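Local coordinates for uncharacterized protein (Pyrobaculum aerophilum, PDB 2ZYZ) that probably serves as the structural subunit of a splicing endonuclease and may take part in binding nucleic acid, at residues 26-31 with 89-94; 47-50 with 56-59; 73-78 with 84-89. All blocks are in the same frame, centred on the assembly; numbering follows the deposited sequence.

How the contacts relate
Along the chain, contact 1 closes the longest loop, and contacts 2 and 3 follow one another inside it. All three involve one mixed five-stranded sheet. Strand 86-91 belongs to contacts 1 and 3, which share Ala89 although their centres are about 17 Å apart. Its neighbour, strand 55-62, carries contact 2, whose centre is about 8 Å from that of contact 3 and about 13 Å from that of contact 1. Contact 1 seats helix 23-34 on one face of the sheet, and contact 3 seats helix 69-81 on the opposite face. The result is a compact alpha/beta/alpha layering, with the hairpin of contact 2 lying between the two helices.

Contact 1. Residues 26-31 with 89-94; sequences EQVFKD and ALVSND
With CG1 of Val28 trans to its own backbone N (chi1 176°) and CG2 on the N side, the two methyls of this helical valine spread along the strand, one to each of two residues. Val91 holds a similar rotamer (chi1 -166°), which sets its CG2 beside the backbone N and turns that methyl to the helix. Val28 CG2 and Val91 CG2 meet at 3.5 Å, a close methyl-to-methyl approach in which the two side chains cross obliquely. The other branch, Val28 CG1, rests on Ala89 CB at 3.9 Å.

Ala89 and Val91 are two apart on strand 86-91 and therefore face the same way, toward helix 23-34, while Leu90 between them points to the far face. Size is matched to place: the single methyl of Ala89 lets the helix come near, with 7.1 Å between Val28 CA and Ala89 CA, and the branched Val91, two residues on, reaches the other methyl of Val28. Val28 also touches Val97 of strand 97-104 and Phe48, so the helix sits across several strands, forming one helical layer of the alpha/beta fold on the face of the sheet that carries Ala89 and Val91.

Beyond Val91 the strand ends, and polar groups take over. The hydroxyl of Ser92 donates to Asp94 OD1 at 3.0 Å, meeting that oxygen nearly along its C-O bond, and it also accepts from Thr96 N. A small hydroxyl suits this turn because it can serve backbone and carboxylate together. Asp94 O is in turn hydrogen-bonded by a basic side chain of another protein chain, which places the turn in an interface with that chain.

Between helix and strand, then, the chemistry is that of buried aliphatic carbon: the association rests on close fit and exclusion of water rather than on directional bonds.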
loop_
_atom_site.group_PDB
_atom_site.type_symbol
_atom_site.label_atom_id
_atom_site.label_comp_id
_atom_site.label_asym_id
_atom_site.label_seq_id
_atom_site.Cartn_x
_atom_site.Cartn_y
_atom_site.Cartn_z
ATOM N N GLU C 26 12.806 9.828 -22.004
ATOM C CA GLU C 26 13.536 11.043 -22.256
ATOM C C GLU C 26 13.434 12.012 -21.111
ATOM O O GLU C 26 14.346 12.705 -20.850
ATOM C CB GLU C 26 13.192 11.693 -23.581
ATOM C CG GLU C 26 14.289 12.610 -24.156
ATOM C CD GLU C 26 15.744 12.008 -24.328
ATOM O OE1 GLU C 26 15.951 10.879 -24.808
ATOM O OE2 GLU C 26 16.699 12.720 -24.048
ATOM N N GLN C 27 12.326 12.018 -20.403
ATOM C CA GLN C 27 12.172 12.895 -19.242
ATOM C C GLN C 27 13.229 12.600 -18.164
ATOM O O GLN C 27 13.647 13.465 -17.469
ATOM C CB GLN C 27 10.783 12.767 -18.660
ATOM C CG GLN C 27 9.740 13.404 -19.466
ATOM C CD GLN C 27 9.847 14.888 -19.390
ATOM O OE1 GLN C 27 9.437 15.488 -18.405
ATOM N NE2 GLN C 27 10.433 15.468 -20.349
ATOM N N VAL C 28 13.603 11.347 -18.043
ATOM C CA VAL C 28 14.589 10.950 -17.074
ATOM C C VAL C 28 15.970 11.493 -17.485
ATOM O O VAL C 28 16.665 12.010 -16.694
ATOM C CB VAL C 28 14.661 9.452 -16.920
ATOM C CG1 VAL C 28 15.764 9.028 -15.967
ATOM C CG2 VAL C 28 13.337 8.900 -16.501
ATOM N N PHE C 29 16.302 11.390 -18.762
ATOM C CA PHE C 29 17.584 11.881 -19.252
ATOM C C PHE C 29 17.671 13.385 -19.039
ATOM O O PHE C 29 18.619 13.873 -18.554
ATOM C CB PHE C 29 17.798 11.525 -20.718
ATOM C CG PHE C 29 18.069 10.082 -20.960
ATOM C CD1 PHE C 29 18.985 9.398 -20.226
ATOM C CD2 PHE C 29 17.404 9.407 -21.940
ATOM C CE1 PHE C 29 19.204 8.119 -20.455
ATOM C CE2 PHE C 29 17.655 8.134 -22.158
ATOM C CZ PHE C 29 18.544 7.482 -21.410
ATOM N N LYS C 30 16.617 14.081 -19.376
ATOM C CA LYS C 30 16.559 15.505 -19.214
ATOM C C LYS C 30 16.718 15.912 -17.780
ATOM O O LYS C 30 17.397 16.850 -17.505
ATOM C CB LYS C 30 15.253 16.092 -19.715
ATOM C CG LYS C 30 15.007 16.007 -21.148
ATOM C CD LYS C 30 13.931 16.943 -21.552
ATOM C CE LYS C 30 13.785 17.043 -23.025
ATOM N NZ LYS C 30 14.730 17.993 -23.571
ATOM N N ASP C 31 16.055 15.199 -16.882
ATOM C CA ASP C 31 16.143 15.478 -15.460
ATOM C C ASP C 31 17.517 15.244 -14.892
ATOM O O ASP C 31 17.991 16.037 -14.186
ATOM C CB ASP C 31 15.080 14.724 -14.648
ATOM C CG ASP C 31 14.998 15.185 -13.208
ATOM O OD1 ASP C 31 14.489 16.255 -12.965
ATOM O OD2 ASP C 31 15.414 14.483 -12.332
ATOM N N ALA C 89 14.478 4.961 -11.368
ATOM C CA ALA C 89 13.957 6.219 -11.774
ATOM C C ALA C 89 12.481 6.029 -12.048
ATOM O O ALA C 89 12.145 5.439 -12.993
ATOM C CB ALA C 89 14.644 6.679 -13.016
ATOM N N LEU C 90 11.639 6.576 -11.201
ATOM C CA LEU C 90 10.208 6.389 -11.319
ATOM C C LEU C 90 9.550 7.516 -12.079
ATOM O O LEU C 90 9.704 8.622 -11.713
ATOM C CB LEU C 90 9.573 6.295 -9.954
ATOM C CG LEU C 90 10.280 5.396 -8.943
ATOM C CD1 LEU C 90 9.621 5.407 -7.652
ATOM C CD2 LEU C 90 10.488 4.082 -9.354
ATOM N N VAL C 91 8.819 7.205 -13.121
ATOM C CA VAL C 91 8.253 8.243 -13.952
ATOM C C VAL C 91 6.738 8.193 -13.976
ATOM O O VAL C 91 6.176 7.167 -14.213
ATOM C CB VAL C 91 8.744 8.138 -15.391
ATOM C CG1 VAL C 91 8.429 9.389 -16.150
ATOM C CG2 VAL C 91 10.171 7.863 -15.423
ATOM N N SER C 92 6.104 9.311 -13.677
ATOM C CA SER C 92 4.663 9.366 -13.667
ATOM C C SER C 92 4.104 9.324 -15.079
ATOM O O SER C 92 4.787 9.502 -15.982
ATOM C CB SER C 92 4.167 10.616 -12.987
ATOM O OG SER C 92 4.292 11.643 -13.870
ATOM N N ASN C 93 2.807 9.193 -15.197
ATOM C CA ASN C 93 2.213 8.950 -16.497
ATOM C C ASN C 93 2.336 10.146 -17.405
ATOM O O ASN C 93 2.207 10.037 -18.612
ATOM C CB ASN C 93 0.753 8.534 -16.381
ATOM C CG ASN C 93 -0.097 9.558 -15.660
ATOM O OD1 ASN C 93 0.214 10.699 -15.591
ATOM N ND2 ASN C 93 -1.185 9.118 -15.128
ATOM N N ASP C 94 2.599 11.283 -16.788
ATOM C CA ASP C 94 2.802 12.525 -17.490
ATOM C C ASP C 94 4.181 13.194 -17.286
ATOM O O ASP C 94 4.349 14.341 -17.550
ATOM C CB ASP C 94 1.652 13.478 -17.244
ATOM C CG ASP C 94 1.601 13.981 -15.846
ATOM O OD1 ASP C 94 2.493 13.643 -15.105
ATOM O OD2 ASP C 94 0.660 14.702 -15.493
#

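Contact 2. Residues 47-50 with 56-59; sequences IFIA and YLFY
Strands 47-50 and 56-59 run antiparallel, their axes 4.7 Å apart, with Ile47-Tyr59 and Ile49-Leu57 as non-hydrogen-bonded pairs and Phe48-Phe58 and Ala50-Tyr56 as hydrogen-bonded ones, each of the latter making two N-H to O=C bonds, of which the straightest, Tyr56 N to Ala50 O, is 3.0 Å long with 175° at the hydrogen.

Phe48 takes the rarer chi1 of 61°, its CG lodged between backbone N and carbonyl carbon, and this swings the ring over its partner strand. Phe58 CB lies over the ring's face, 3.6 Å from its centroid, a CH-pi contact. The two phenyl planes are almost parallel, at 7°, yet slid so far that they barely overlap. Ala50 CB, a lone methyl that leaves room for the Phe58 ring, touches Phe58 CE1 at 3.8 Å.

This is the beta hairpin 47-51/55-62, and the aromatic face just described is covered by helix 23-34, through Val28 and Leu32. On the opposite face, Ile47 sends CG2 to Leu57 CD1 (3.6 Å) and CG1 to Tyr59 CD1 (3.6 Å). Beta-branched isoleucine suits an extended chain, and here each branch finds its own neighbour, while Met78 of helix 69-81 packs against Ile47 and Leu57.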
loop_
_atom_site.group_PDB
_atom_site.type_symbol
_atom_site.label_atom_id
_atom_site.label_comp_id
_atom_site.label_asym_id
_atom_site.label_seq_id
_atom_site.Cartn_x
_atom_site.Cartn_y
_atom_site.Cartn_z
ATOM N N ILE C 47 17.707 0.551 -18.913
ATOM C CA ILE C 47 18.882 0.451 -18.070
ATOM C C ILE C 47 20.057 1.259 -18.617
ATOM O O ILE C 47 20.388 1.135 -19.729
ATOM C CB ILE C 47 19.300 -0.986 -17.880
ATOM C CG1 ILE C 47 18.146 -1.823 -17.353
ATOM C CG2 ILE C 47 20.440 -1.059 -16.996
ATOM C CD1 ILE C 47 18.401 -3.204 -17.275
ATOM N N PHE C 48 20.636 2.097 -17.790
ATOM C CA PHE C 48 21.761 2.897 -18.211
ATOM C C PHE C 48 22.675 3.235 -17.053
ATOM O O PHE C 48 22.295 3.075 -15.964
ATOM C CB PHE C 48 21.366 4.155 -18.946
ATOM C CG PHE C 48 20.550 5.099 -18.148
ATOM C CD1 PHE C 48 21.127 6.127 -17.467
ATOM C CD2 PHE C 48 19.183 4.980 -18.091
ATOM C CE1 PHE C 48 20.396 6.974 -16.780
ATOM C CE2 PHE C 48 18.472 5.864 -17.387
ATOM C CZ PHE C 48 19.099 6.851 -16.709
ATOM N N ILE C 49 23.885 3.675 -17.354
ATOM C CA ILE C 49 24.822 4.145 -16.358
ATOM C C ILE C 49 24.960 5.629 -16.511
ATOM O O ILE C 49 25.122 6.093 -17.595
ATOM C CB ILE C 49 26.206 3.511 -16.556
ATOM C CG1 ILE C 49 26.090 2.011 -16.493
ATOM C CG2 ILE C 49 27.197 4.000 -15.492
ATOM C CD1 ILE C 49 27.255 1.274 -16.872
ATOM N N ALA C 50 24.928 6.359 -15.409
ATOM C CA ALA C 50 25.175 7.773 -15.437
ATOM C C ALA C 50 26.016 8.144 -14.246
ATOM O O ALA C 50 26.086 7.417 -13.331
ATOM C CB ALA C 50 23.957 8.524 -15.436
ATOM N N TYR C 56 26.280 5.360 -11.186
ATOM C CA TYR C 56 25.143 4.589 -10.753
ATOM C C TYR C 56 24.520 3.815 -11.908
ATOM O O TYR C 56 24.587 4.226 -12.995
ATOM C CB TYR C 56 24.069 5.502 -10.189
ATOM C CG TYR C 56 24.439 6.477 -9.076
ATOM C CD1 TYR C 56 24.918 7.703 -9.380
ATOM C CD2 TYR C 56 24.213 6.193 -7.765
ATOM C CE1 TYR C 56 25.226 8.566 -8.463
ATOM C CE2 TYR C 56 24.532 7.092 -6.807
ATOM C CZ TYR C 56 25.029 8.294 -7.181
ATOM O OH TYR C 56 25.359 9.302 -6.310
ATOM N N LEU C 57 23.875 2.720 -11.595
ATOM C CA LEU C 57 23.084 2.025 -12.541
ATOM C C LEU C 57 21.638 2.403 -12.366
ATOM O O LEU C 57 21.094 2.165 -11.336
ATOM C CB LEU C 57 23.266 0.532 -12.390
ATOM C CG LEU C 57 22.553 -0.413 -13.333
ATOM C CD1 LEU C 57 23.089 -0.261 -14.697
ATOM C CD2 LEU C 57 22.711 -1.793 -12.860
ATOM N N PHE C 58 21.059 3.010 -13.390
ATOM C CA PHE C 58 19.692 3.459 -13.386
ATOM C C PHE C 58 18.775 2.457 -14.071
ATOM O O PHE C 58 19.111 1.936 -15.113
ATOM C CB PHE C 58 19.543 4.803 -14.043
ATOM C CG PHE C 58 20.062 5.924 -13.240
ATOM C CD1 PHE C 58 21.364 6.247 -13.298
ATOM C CD2 PHE C 58 19.234 6.667 -12.431
ATOM C CE1 PHE C 58 21.836 7.290 -12.551
ATOM C CE2 PHE C 58 19.711 7.683 -11.689
ATOM C CZ PHE C 58 21.011 7.994 -11.754
ATOM N N TYR C 59 17.592 2.284 -13.491
ATOM C CA TYR C 59 16.544 1.482 -14.089
ATOM C C TYR C 59 15.258 2.288 -14.079
ATOM O O TYR C 59 14.835 2.757 -13.063
ATOM C CB TYR C 59 16.389 0.158 -13.352
ATOM C CG TYR C 59 15.336 -0.753 -13.892
ATOM C CD1 TYR C 59 15.343 -1.141 -15.187
ATOM C CD2 TYR C 59 14.342 -1.228 -13.094
ATOM C CE1 TYR C 59 14.417 -1.950 -15.674
ATOM C CE2 TYR C 59 13.386 -2.039 -13.593
ATOM C CZ TYR C 59 13.443 -2.390 -14.884
ATOM O OH TYR C 59 12.511 -3.174 -15.362
#

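Contact 3. Residues 73-78 with 84-89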
loop_
_atom_site.group_PDB
_atom_site.type_symbol
_atom_site.label_atom_id
_atom_site.label_comp_id
_atom_site.label_asym_id
_atom_site.label_seq_id
_atom_site.Cartn_x
_atom_site.Cartn_y
_atom_site.Cartn_z
ATOM N N LEU C 73 15.384 -8.199 -9.437
ATOM C CA LEU C 73 16.515 -8.844 -8.842
ATOM C C LEU C 73 17.687 -8.900 -9.789
ATOM O O LEU C 73 18.775 -8.736 -9.392
ATOM C CB LEU C 73 16.199 -10.221 -8.317
ATOM C CG LEU C 73 15.246 -10.247 -7.139
ATOM C CD1 LEU C 73 14.821 -11.632 -6.734
ATOM C CD2 LEU C 73 15.807 -9.493 -5.986
ATOM N N SER C 74 17.415 -9.124 -11.040
ATOM C CA SER C 74 18.478 -9.128 -12.013
ATOM C C SER C 74 19.215 -7.784 -12.084
ATOM O O SER C 74 20.368 -7.740 -12.181
ATOM C CB SER C 74 17.907 -9.472 -13.370
ATOM O OG SER C 74 18.905 -9.460 -14.318
ATOM N N VAL C 75 18.474 -6.699 -12.067
ATOM C CA VAL C 75 19.053 -5.402 -12.160
ATOM C C VAL C 75 19.908 -5.107 -10.930
ATOM O O VAL C 75 20.987 -4.632 -11.026
ATOM C CB VAL C 75 17.976 -4.343 -12.349
ATOM C CG1 VAL C 75 18.543 -3.021 -12.388
ATOM C CG2 VAL C 75 17.169 -4.629 -13.531
ATOM N N ILE C 76 19.392 -5.444 -9.768
ATOM C CA ILE C 76 20.125 -5.271 -8.545
ATOM C C ILE C 76 21.409 -6.097 -8.592
ATOM O O ILE C 76 22.414 -5.663 -8.248
ATOM C CB ILE C 76 19.272 -5.676 -7.362
ATOM C CG1 ILE C 76 18.095 -4.727 -7.222
ATOM C CG2 ILE C 76 20.094 -5.812 -6.175
ATOM C CD1 ILE C 76 17.065 -5.129 -6.290
ATOM N N ASN C 77 21.316 -7.285 -9.091
ATOM C CA ASN C 77 22.480 -8.112 -9.208
ATOM C C ASN C 77 23.469 -7.523 -10.197
ATOM O O ASN C 77 24.603 -7.571 -9.997
ATOM C CB ASN C 77 22.055 -9.506 -9.659
ATOM C CG ASN C 77 23.187 -10.502 -9.661
ATOM O OD1 ASN C 77 23.456 -11.144 -10.645
ATOM N ND2 ASN C 77 23.812 -10.652 -8.548
ATOM N N MET C 78 23.018 -6.998 -11.303
ATOM C CA MET C 78 23.927 -6.268 -12.171
ATOM C C MET C 78 24.684 -5.155 -11.445
ATOM O O MET C 78 25.817 -4.972 -11.634
ATOM C CB MET C 78 23.165 -5.660 -13.324
ATOM C CG MET C 78 23.553 -6.053 -14.638
ATOM S SD MET C 78 22.721 -5.080 -15.857
ATOM C CE MET C 78 21.190 -5.709 -15.657
ATOM N N MET C 84 28.266 -0.935 -8.660
ATOM C CA MET C 84 27.640 0.383 -8.688
ATOM C C MET C 84 26.313 0.360 -7.911
ATOM O O MET C 84 25.609 -0.576 -8.016
ATOM C CB MET C 84 27.330 0.781 -10.132
ATOM C CG MET C 84 28.510 1.098 -10.938
ATOM S SD MET C 84 28.106 1.493 -12.613
ATOM C CE MET C 84 29.615 2.037 -13.206
ATOM N N PRO C 85 25.973 1.404 -7.182
ATOM C CA PRO C 85 24.637 1.444 -6.627
ATOM C C PRO C 85 23.566 1.551 -7.680
ATOM O O PRO C 85 23.806 2.128 -8.713
ATOM C CB PRO C 85 24.631 2.704 -5.805
ATOM C CG PRO C 85 25.662 3.497 -6.340
ATOM C CD PRO C 85 26.695 2.621 -6.822
ATOM N N VAL C 86 22.394 1.034 -7.357
ATOM C CA VAL C 86 21.247 1.002 -8.267
ATOM C C VAL C 86 20.223 2.063 -7.860
ATOM O O VAL C 86 19.930 2.211 -6.709
ATOM C CB VAL C 86 20.593 -0.388 -8.293
ATOM C CG1 VAL C 86 19.453 -0.465 -9.251
ATOM C CG2 VAL C 86 21.604 -1.415 -8.623
ATOM N N VAL C 87 19.727 2.799 -8.823
ATOM C CA VAL C 87 18.743 3.837 -8.624
ATOM C C VAL C 87 17.590 3.508 -9.543
ATOM O O VAL C 87 17.779 3.283 -10.692
ATOM C CB VAL C 87 19.267 5.243 -8.958
ATOM C CG1 VAL C 87 18.239 6.290 -8.734
ATOM C CG2 VAL C 87 20.445 5.573 -8.126
ATOM N N LEU C 88 16.410 3.466 -8.985
ATOM C CA LEU C 88 15.190 3.328 -9.745
ATOM C C LEU C 88 14.663 4.700 -10.097
ATOM O O LEU C 88 14.421 5.474 -9.263
ATOM C CB LEU C 88 14.136 2.572 -8.950
ATOM C CG LEU C 88 14.562 1.202 -8.500
ATOM C CD1 LEU C 88 13.591 0.540 -7.591
ATOM C CD2 LEU C 88 15.048 0.350 -9.595
ATOM N N ALA C 89 14.478 4.961 -11.368
ATOM C CA ALA C 89 13.957 6.219 -11.774
ATOM C C ALA C 89 12.481 6.029 -12.048
ATOM O O ALA C 89 12.145 5.439 -12.993
ATOM C CB ALA C 89 14.644 6.679 -13.016
#
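In the beta-alpha-beta unit formed by strand 55-62, helix 69-81 and strand 86-91, the crossover helix packs on the strand that follows it: Val75 and Ile76 settle on Val86, the first residue of strand 86-91. Val86 does most of the touching. Its CG1 approaches Val75 CG1 at 4.1 Å, a contact between single methyl groups of two side chains set at an angle to each other. Its CG2 instead reaches the helix backbone, lying 4.1 Å from Ile76 CA. The same CG2 lies 4.1 Å from the carbonyl oxygen Val75 O. A chi1 of -178° points CG1 of Val86 at the valine side chain and leaves CG2 for the main chain beside it.

In the unit as a whole, strands 55-62 and 86-91 lie parallel and adjacent, and the helix crosses over one face to connect them. Val75 points down to that face and also meets Tyr59 of the first strand, so a compact branched residue bridges both strands beneath the helix. The short arms of Val86 let the helix come down to 6.4 Å, measured from Ile76 CA to Val86 CA. Ile76 has its CA close to the strand, but its longer side chain runs off to Val102 of the neighbouring strand 97-104 and to an apolar side chain of another protein chain. Strand residue Val87 faces away from this helix and packs between Phe58 and Tyr99 of the two flanking strands.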